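Local coordinates for protein glucose-resistance amylase regulator (Weissella paramesenteroides ATCC 33313, PDB 4RK6) that probably regulates transcription as a LacI-family DNA-binding repressor, and binds glucose in its periplasmic-binding-protein-like domain, at residues 11-16 with 41-46; 176-181 with 202-207. All blocks are in the same frame, centred on the assembly; numbering follows the deposited sequence.

Contact 1: 11-16 with 41-46; sequences RVVGVV and YELLIT
Arg11 and Tyr41 meet at the entrance to two parallel strands, 12-16 and 42-46, which belong to one beta-alpha-beta unit whose crossover is helix 24-39. From CB, beside the carbonyl O of Arg11, Tyr41 turns its ring across the start of the other strand. With chi1 at -86°, CG lies on the backbone N side and the ring comes under the aliphatic part of Arg11, whose CG stands 3.6 Å from the ring centroid in a CH-pi contact. CD2 approaches the backbone, 3.6 Å from Val12 N, and CG1 of Val13. On the other branch, CE1 sits 3.6 Å from CZ of Arg11, over the guanidinium face, with the two planes 35° apart. OH ends near NH2, though Arg11 is poorly ordered, so the position of its guanidinium is less certain. Beyond it the backbones take over: Glu42 N to Arg11 O, then Val13 N to Glu42 O, Leu44 N to Val13 O, Val15 N to Leu44 O and Thr46 N to Val15 O make the regular parallel ladder. Gly14 CA comes within 3.3 Å of Leu44 O, the CA-H...O approach that Val12 makes to Glu42 O as well. Beta-branched valines suit such extended backbone, and Val13, Val15, Leu43 and Ile45 form one face, on which Val13, Val15 and Ile45 meet helix 24-39 and Val13 also helix 244-257. On the opposite face CG1 of Val12 packs on CD1 of Leu44. Leu43, its CG swung beside its own carbonyl carbon (chi1 -176°), inserts CD1 between the two valines: 3.6 Å from Val13 CG2 and a tight 3.2 Å from Val15 CG2.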
ATOM      1  N   ARG A  11      22.697  10.852 -15.101  1.00 59.80           N
ATOM      2  CA  ARG A  11      21.593  10.043 -15.698  1.00 43.32           C
ATOM      3  C   ARG A  11      20.615   9.562 -14.614  1.00 41.42           C
ATOM      4  O   ARG A  11      20.447   8.363 -14.370  1.00 34.23           O
ATOM      5  CB  ARG A  11      22.191   8.880 -16.498  1.00 81.35           C
ATOM      6  CG  ARG A  11      21.405   8.522 -17.744  1.00 99.94           C
ATOM      7  CD  ARG A  11      22.267   7.807 -18.772  1.00 84.16           C
ATOM      8  NE  ARG A  11      21.469   7.399 -19.928  1.00 77.27           N
ATOM      9  CZ  ARG A  11      21.058   8.212 -20.902  1.00103.64           C
ATOM     10  NH1 ARG A  11      20.326   7.721 -21.899  1.00 66.62           N
ATOM     11  NH2 ARG A  11      21.360   9.511 -20.899  1.00 59.00           N
ATOM     12  N   VAL A  12      19.953  10.530 -13.976  1.00 30.76           N
ATOM     13  CA  VAL A  12      19.001  10.267 -12.909  1.00 28.70           C
ATOM     14  C   VAL A  12      17.738  11.100 -13.127  1.00 24.51           C
ATOM     15  O   VAL A  12      17.849  12.208 -13.637  1.00 27.88           O
ATOM     16  CB  VAL A  12      19.600  10.617 -11.536  1.00 48.72           C
ATOM     17  CG1 VAL A  12      18.565  10.445 -10.434  1.00 30.24           C
ATOM     18  CG2 VAL A  12      20.821   9.755 -11.269  1.00 56.77           C
ATOM     19  N   VAL A  13      16.582  10.516 -12.797  1.00 25.77           N
ATOM     20  CA  VAL A  13      15.292  11.228 -12.719  1.00 24.22           C
ATOM     21  C   VAL A  13      14.719  11.118 -11.317  1.00 32.70           C
ATOM     22  O   VAL A  13      14.960  10.143 -10.599  1.00 29.96           O
ATOM     23  CB  VAL A  13      14.250  10.744 -13.755  1.00 24.60           C
ATOM     24  CG1 VAL A  13      14.797  10.959 -15.166  1.00 25.80           C
ATOM     25  CG2 VAL A  13      13.832   9.308 -13.515  1.00 31.35           C
ATOM     26  N   GLY A  14      13.957  12.129 -10.919  1.00 24.87           N
ATOM     27  CA  GLY A  14      13.358  12.151  -9.590  1.00 27.20           C
ATOM     28  C   GLY A  14      11.864  12.019  -9.664  1.00 23.76           C
ATOM     29  O   GLY A  14      11.243  12.390 -10.662  1.00 24.71           O
ATOM     30  N   VAL A  15      11.265  11.480  -8.615  1.00 23.03           N
ATOM     31  CA  VAL A  15       9.808  11.393  -8.527  1.00 24.03           C
ATOM     32  C   VAL A  15       9.435  11.930  -7.167  1.00 27.76           C
ATOM     33  O   VAL A  15      10.056  11.562  -6.184  1.00 28.45           O
ATOM     34  CB  VAL A  15       9.290   9.951  -8.649  1.00 32.29           C
ATOM     35  CG1 VAL A  15       7.768   9.922  -8.721  1.00 29.54           C
ATOM     36  CG2 VAL A  15       9.883   9.279  -9.863  1.00 57.83           C
ATOM     37  N   VAL A  16       8.457  12.822  -7.140  1.00 24.44           N
ATOM     38  CA  VAL A  16       8.018  13.460  -5.900  1.00 27.71           C
ATOM     39  C   VAL A  16       6.655  12.869  -5.587  1.00 23.48           C
ATOM     40  O   VAL A  16       5.705  12.997  -6.354  1.00 28.48           O
ATOM     41  CB  VAL A  16       7.960  15.003  -6.014  1.00 29.84           C
ATOM     42  CG1 VAL A  16       7.460  15.633  -4.712  1.00 29.75           C
ATOM     43  CG2 VAL A  16       9.325  15.573  -6.336  1.00 27.68           C
ATOM     44  N   TYR A  41      18.778   5.021 -16.952  1.00 32.31           N
ATOM     45  CA  TYR A  41      18.586   6.032 -15.914  1.00 28.29           C
ATOM     46  C   TYR A  41      18.345   5.338 -14.593  1.00 26.83           C
ATOM     47  O   TYR A  41      17.924   4.182 -14.539  1.00 33.31           O
ATOM     48  CB  TYR A  41      17.355   6.904 -16.193  1.00 33.16           C
ATOM     49  CG  TYR A  41      17.618   8.074 -17.093  1.00 31.34           C
ATOM     50  CD1 TYR A  41      17.680   7.912 -18.469  1.00 33.50           C
ATOM     51  CD2 TYR A  41      17.809   9.342 -16.571  1.00 32.59           C
ATOM     52  CE1 TYR A  41      17.928   8.994 -19.303  1.00 31.51           C
ATOM     53  CE2 TYR A  41      18.047  10.427 -17.391  1.00 32.60           C
ATOM     54  CZ  TYR A  41      18.115  10.240 -18.755  1.00 38.37           C
ATOM     55  OH  TYR A  41      18.353  11.298 -19.583  1.00 38.44           O
ATOM     56  N   GLU A  42      18.615   6.069 -13.536  1.00 33.70           N
ATOM     57  CA  GLU A  42      18.262   5.649 -12.202  1.00 35.85           C
ATOM     58  C   GLU A  42      17.163   6.558 -11.674  1.00 31.33           C
ATOM     59  O   GLU A  42      17.025   7.687 -12.112  1.00 30.55           O
ATOM     60  CB  GLU A  42      19.487   5.646 -11.285  1.00 51.49           C
ATOM     61  CG  GLU A  42      20.052   4.242 -11.097  1.00 93.63           C
ATOM     62  CD  GLU A  42      18.981   3.259 -10.647  1.00179.06           C
ATOM     63  OE1 GLU A  42      18.934   2.134 -11.198  1.00 72.58           O
ATOM     64  OE2 GLU A  42      18.162   3.636  -9.769  1.00 43.96           O
ATOM     65  N   LEU A  43      16.383   6.011 -10.758  1.00 30.86           N
ATOM     66  CA  LEU A  43      15.189   6.658 -10.236  1.00 32.18           C
ATOM     67  C   LEU A  43      15.379   7.030  -8.759  1.00 38.37           C
ATOM     68  O   LEU A  43      15.661   6.177  -7.938  1.00 30.37           O
ATOM     69  CB  LEU A  43      14.038   5.690 -10.404  1.00 33.10           C
ATOM     70  CG  LEU A  43      12.653   6.168 -10.027  1.00 39.22           C
ATOM     71  CD1 LEU A  43      12.302   7.404 -10.855  1.00 32.87           C
ATOM     72  CD2 LEU A  43      11.675   5.033 -10.268  1.00 46.83           C
ATOM     73  N   LEU A  44      15.262   8.309  -8.433  1.00 25.45           N
ATOM     74  CA  LEU A  44      15.302   8.781  -7.028  1.00 30.42           C
ATOM     75  C   LEU A  44      13.876   9.078  -6.611  1.00 32.86           C
ATOM     76  O   LEU A  44      13.170   9.810  -7.316  1.00 29.98           O
ATOM     77  CB  LEU A  44      16.115  10.061  -6.906  1.00 30.46           C
ATOM     78  CG  LEU A  44      17.594   9.981  -6.539  1.00 88.00           C
ATOM     79  CD1 LEU A  44      18.317   8.878  -7.301  1.00139.43           C
ATOM     80  CD2 LEU A  44      18.229  11.344  -6.782  1.00 64.48           C
ATOM     81  N   ILE A  45      13.448   8.538  -5.477  1.00 23.17           N
ATOM     82  CA  ILE A  45      12.119   8.796  -4.962  1.00 26.48           C
ATOM     83  C   ILE A  45      12.240   9.655  -3.695  1.00 26.78           C
ATOM     84  O   ILE A  45      13.048   9.366  -2.805  1.00 28.11           O
ATOM     85  CB  ILE A  45      11.380   7.490  -4.630  1.00 32.28           C
ATOM     86  CG1 ILE A  45      11.363   6.535  -5.830  1.00 46.06           C
ATOM     87  CG2 ILE A  45       9.985   7.777  -4.120  1.00 30.86           C
ATOM     88  CD1 ILE A  45      10.557   7.022  -7.010  1.00 69.31           C
ATOM     89  N   THR A  46      11.442  10.717  -3.641  1.00 31.66           N
ATOM     90  CA  THR A  46      11.455  11.634  -2.524  1.00 34.05           C
ATOM     91  C   THR A  46       9.995  11.856  -2.124  1.00 31.60           C
ATOM     92  O   THR A  46       9.094  11.779  -2.956  1.00 32.40           O
ATOM     93  CB  THR A  46      12.145  12.981  -2.892  1.00 33.31           C
ATOM     94  OG1 THR A  46      11.415  13.632  -3.942  1.00 45.04           O
ATOM     95  CG2 THR A  46      13.585  12.766  -3.325  1.00 61.53           C
TER

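Contact 2: 176-181 with 202-207; sequences YTSVTT and QGLINA
Tyr176 and Gly203 bring their CA atoms within 4.2 Å, where helices 172-182 and 198-210 pack side by side in a periplasmic-binding-protein-like domain; the axes of segments 176-181 and 202-207 run 8.0 Å apart at 39°. With no CB on Gly203, backbone meets backbone, and Tyr176 CA points its hydrogen at Gly203 O.

The aromatic contact comes next. Tyr176 carries its ring on the side of its own carbonyl (chi1 -163°), so that it lies flat on the turn formed by residues 203-207. The methyl of Ala207 stands over the ring centre in a CH-pi contact, 3.8 Å from CB to the centroid. That methyl is short enough for the ring to come down to the backbone, with Tyr176 CE2 3.4 Å from Ala207 CA.

Aliphatic packing extends the interface along segment 176-181. CG2 of Val179 presses on the same Ala207 methyl at 3.6 Å, while CG1 meets CD2 of Leu204, the two side chains crossing at about a right angle. Leu204 CD2 also touches Ser178 OG at 3.3 Å, although that hydroxyl is hydrogen-bonded to Gly175 O.

Among polar groups, no side-chain bond links the two segments themselves. Thr180 OG1 donates to Tyr176 O within its own helix at 2.9 Å; with OG1 so engaged, CG2 lies against the Ala207 methyl. Asn206 ND2 bonds Ile232 O of the second subunit, where Arg234 of that subunit also packs against Tyr176. The phenol of Tyr176 bonds Asp210 at the end of the partner helix. The segments thus meet by apolar and CH-pi packing and a close backbone approach, and at the border the Tyr176-Asp210 hydrogen bond pins the ring to the partner helix.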
ATOM      1  N   TYR A 176     -16.622   5.026   5.236  1.00 20.36           N
ATOM      2  CA  TYR A 176     -17.359   4.458   6.352  1.00 22.42           C
ATOM      3  C   TYR A 176     -18.296   5.495   6.967  1.00 20.11           C
ATOM      4  O   TYR A 176     -19.485   5.220   7.226  1.00 21.41           O
ATOM      5  CB  TYR A 176     -16.396   3.936   7.413  1.00 20.09           C
ATOM      6  CG  TYR A 176     -17.063   2.979   8.376  1.00 17.52           C
ATOM      7  CD1 TYR A 176     -17.801   3.451   9.459  1.00 22.88           C
ATOM      8  CD2 TYR A 176     -16.979   1.600   8.196  1.00 19.46           C
ATOM      9  CE1 TYR A 176     -18.429   2.573  10.331  1.00 23.91           C
ATOM     10  CE2 TYR A 176     -17.605   0.716   9.054  1.00 22.89           C
ATOM     11  CZ  TYR A 176     -18.335   1.208  10.129  1.00 25.88           C
ATOM     12  OH  TYR A 176     -18.978   0.334  10.979  1.00 22.93           O
ATOM     13  N   THR A 177     -17.756   6.685   7.196  1.00 20.49           N
ATOM     14  CA  THR A 177     -18.534   7.740   7.866  1.00 23.97           C
ATOM     15  C   THR A 177     -19.611   8.340   6.988  1.00 25.38           C
ATOM     16  O   THR A 177     -20.614   8.858   7.508  1.00 22.70           O
ATOM     17  CB  THR A 177     -17.637   8.869   8.451  1.00 26.86           C
ATOM     18  OG1 THR A 177     -16.915   9.567   7.424  1.00 25.96           O
ATOM     19  CG2 THR A 177     -16.667   8.322   9.471  1.00 29.68           C
ATOM     20  N   SER A 178     -19.435   8.292   5.668  1.00 23.79           N
ATOM     21  CA  SER A 178     -20.390   8.932   4.772  1.00 20.54           C
ATOM     22  C   SER A 178     -21.813   8.447   5.038  1.00 23.34           C
ATOM     23  O   SER A 178     -22.750   9.240   5.102  1.00 25.65           O
ATOM     24  CB  SER A 178     -20.021   8.690   3.301  1.00 22.56           C
ATOM     25  OG  SER A 178     -20.126   7.319   2.952  1.00 21.86           O
ATOM     26  N   VAL A 179     -21.981   7.139   5.160  1.00 22.11           N
ATOM     27  CA  VAL A 179     -23.329   6.554   5.261  1.00 24.02           C
ATOM     28  C   VAL A 179     -23.757   6.260   6.688  1.00 30.59           C
ATOM     29  O   VAL A 179     -24.840   5.736   6.902  1.00 28.16           O
ATOM     30  CB  VAL A 179     -23.454   5.265   4.423  1.00 22.16           C
ATOM     31  CG1 VAL A 179     -23.407   5.615   2.953  1.00 21.45           C
ATOM     32  CG2 VAL A 179     -22.358   4.264   4.784  1.00 25.15           C
ATOM     33  N   THR A 180     -22.920   6.602   7.657  1.00 23.94           N
ATOM     34  CA  THR A 180     -23.258   6.433   9.071  1.00 27.15           C
ATOM     35  C   THR A 180     -23.483   7.794   9.736  1.00 33.43           C
ATOM     36  O   THR A 180     -24.525   8.021  10.330  1.00 33.67           O
ATOM     37  CB  THR A 180     -22.171   5.628   9.810  1.00 26.59           C
ATOM     38  OG1 THR A 180     -20.891   6.208   9.558  1.00 25.25           O
ATOM     39  CG2 THR A 180     -22.158   4.197   9.324  1.00 25.73           C
ATOM     40  N   THR A 181     -22.533   8.713   9.632  1.00 29.90           N
ATOM     41  CA  THR A 181     -22.731  10.014  10.251  1.00 30.71           C
ATOM     42  C   THR A 181     -23.062  11.112   9.228  1.00 38.56           C
ATOM     43  O   THR A 181     -23.620  12.135   9.587  1.00 32.78           O
ATOM     44  CB  THR A 181     -21.522  10.383  11.125  1.00 35.62           C
ATOM     45  OG1 THR A 181     -20.348  10.392  10.317  1.00 37.80           O
ATOM     46  CG2 THR A 181     -21.345   9.366  12.249  1.00 46.67           C
ATOM     47  N   GLN A 202     -14.339   0.323   0.007  1.00 18.12           N
ATOM     48  CA  GLN A 202     -14.224  -0.663   1.068  1.00 19.20           C
ATOM     49  C   GLN A 202     -14.900  -0.164   2.371  1.00 20.76           C
ATOM     50  O   GLN A 202     -15.516  -0.947   3.119  1.00 20.72           O
ATOM     51  CB  GLN A 202     -12.766  -1.006   1.291  1.00 21.05           C
ATOM     52  CG  GLN A 202     -12.518  -2.009   2.381  1.00 23.74           C
ATOM     53  CD  GLN A 202     -12.975  -3.395   1.999  1.00 24.93           C
ATOM     54  OE1 GLN A 202     -12.251  -4.127   1.299  1.00 30.30           O
ATOM     55  NE2 GLN A 202     -14.168  -3.775   2.449  1.00 22.71           N
ATOM     56  N   GLY A 203     -14.743   1.117   2.647  1.00 19.84           N
ATOM     57  CA  GLY A 203     -15.364   1.746   3.833  1.00 18.69           C
ATOM     58  C   GLY A 203     -16.864   1.674   3.766  1.00 21.30           C
ATOM     59  O   GLY A 203     -17.523   1.360   4.743  1.00 21.73           O
ATOM     60  N   LEU A 204     -17.400   1.969   2.591  1.00 18.18           N
ATOM     61  CA  LEU A 204     -18.833   1.875   2.355  1.00 20.77           C
ATOM     62  C   LEU A 204     -19.357   0.444   2.551  1.00 19.27           C
ATOM     63  O   LEU A 204     -20.394   0.227   3.206  1.00 19.25           O
ATOM     64  CB  LEU A 204     -19.142   2.311   0.933  1.00 20.61           C
ATOM     65  CG  LEU A 204     -19.067   3.823   0.684  1.00 17.62           C
ATOM     66  CD1 LEU A 204     -18.976   4.081  -0.808  1.00 19.75           C
ATOM     67  CD2 LEU A 204     -20.298   4.493   1.251  1.00 23.40           C
ATOM     68  N   ILE A 205     -18.650  -0.541   1.994  1.00 18.27           N
ATOM     69  CA  ILE A 205     -19.051  -1.935   2.156  1.00 19.36           C
ATOM     70  C   ILE A 205     -19.125  -2.305   3.640  1.00 20.84           C
ATOM     71  O   ILE A 205     -20.117  -2.893   4.106  1.00 19.76           O
ATOM     72  CB  ILE A 205     -18.075  -2.879   1.435  1.00 19.11           C
ATOM     73  CG1 ILE A 205     -18.313  -2.825  -0.074  1.00 19.62           C
ATOM     74  CG2 ILE A 205     -18.218  -4.305   1.972  1.00 21.44           C
ATOM     75  CD1 ILE A 205     -17.292  -3.633  -0.845  1.00 22.61           C
ATOM     76  N   ASN A 206     -18.090  -1.949   4.384  1.00 20.23           N
ATOM     77  CA  ASN A 206     -18.048  -2.311   5.793  1.00 22.21           C
ATOM     78  C   ASN A 206     -19.100  -1.584   6.612  1.00 20.54           C
ATOM     79  O   ASN A 206     -19.650  -2.179   7.536  1.00 22.26           O
ATOM     80  CB  ASN A 206     -16.644  -2.123   6.385  1.00 22.62           C
ATOM     81  CG  ASN A 206     -15.717  -3.255   6.010  1.00 22.69           C
ATOM     82  OD1 ASN A 206     -16.134  -4.210   5.371  1.00 22.95           O
ATOM     83  ND2 ASN A 206     -14.472  -3.168   6.408  1.00 22.53           N
ATOM     84  N   ALA A 207     -19.365  -0.313   6.300  1.00 19.27           N
ATOM     85  CA  ALA A 207     -20.371   0.432   7.061  1.00 22.70           C
ATOM     86  C   ALA A 207     -21.715  -0.238   6.858  1.00 25.11           C
ATOM     87  O   ALA A 207     -22.484  -0.425   7.812  1.00 24.36           O
ATOM     88  CB  ALA A 207     -20.423   1.888   6.636  1.00 20.94           C
TER

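In the fold
Contact 1 precedes contact 2 along the chain, and the two do not touch: their centres are 38 Å apart and their nearest atoms about 24 Å, on opposite sides of the chain's centre. Residues 11-16 with 41-46 form the strand pair at one end of the sheet order, whereas 176-181 with 202-207 pair helices that precede and follow strand 192-195 in the chain. Glucose lies between, about 13 Å from the side chain of Val15 and likewise from that of Leu204, consistent with a two-lobed sugar sensor. Both contacts also reach the second subunit, so each lobe contributes to the dimer interface, through the edge strand (Ile45) in one and through Tyr176 and Asn206 in the other.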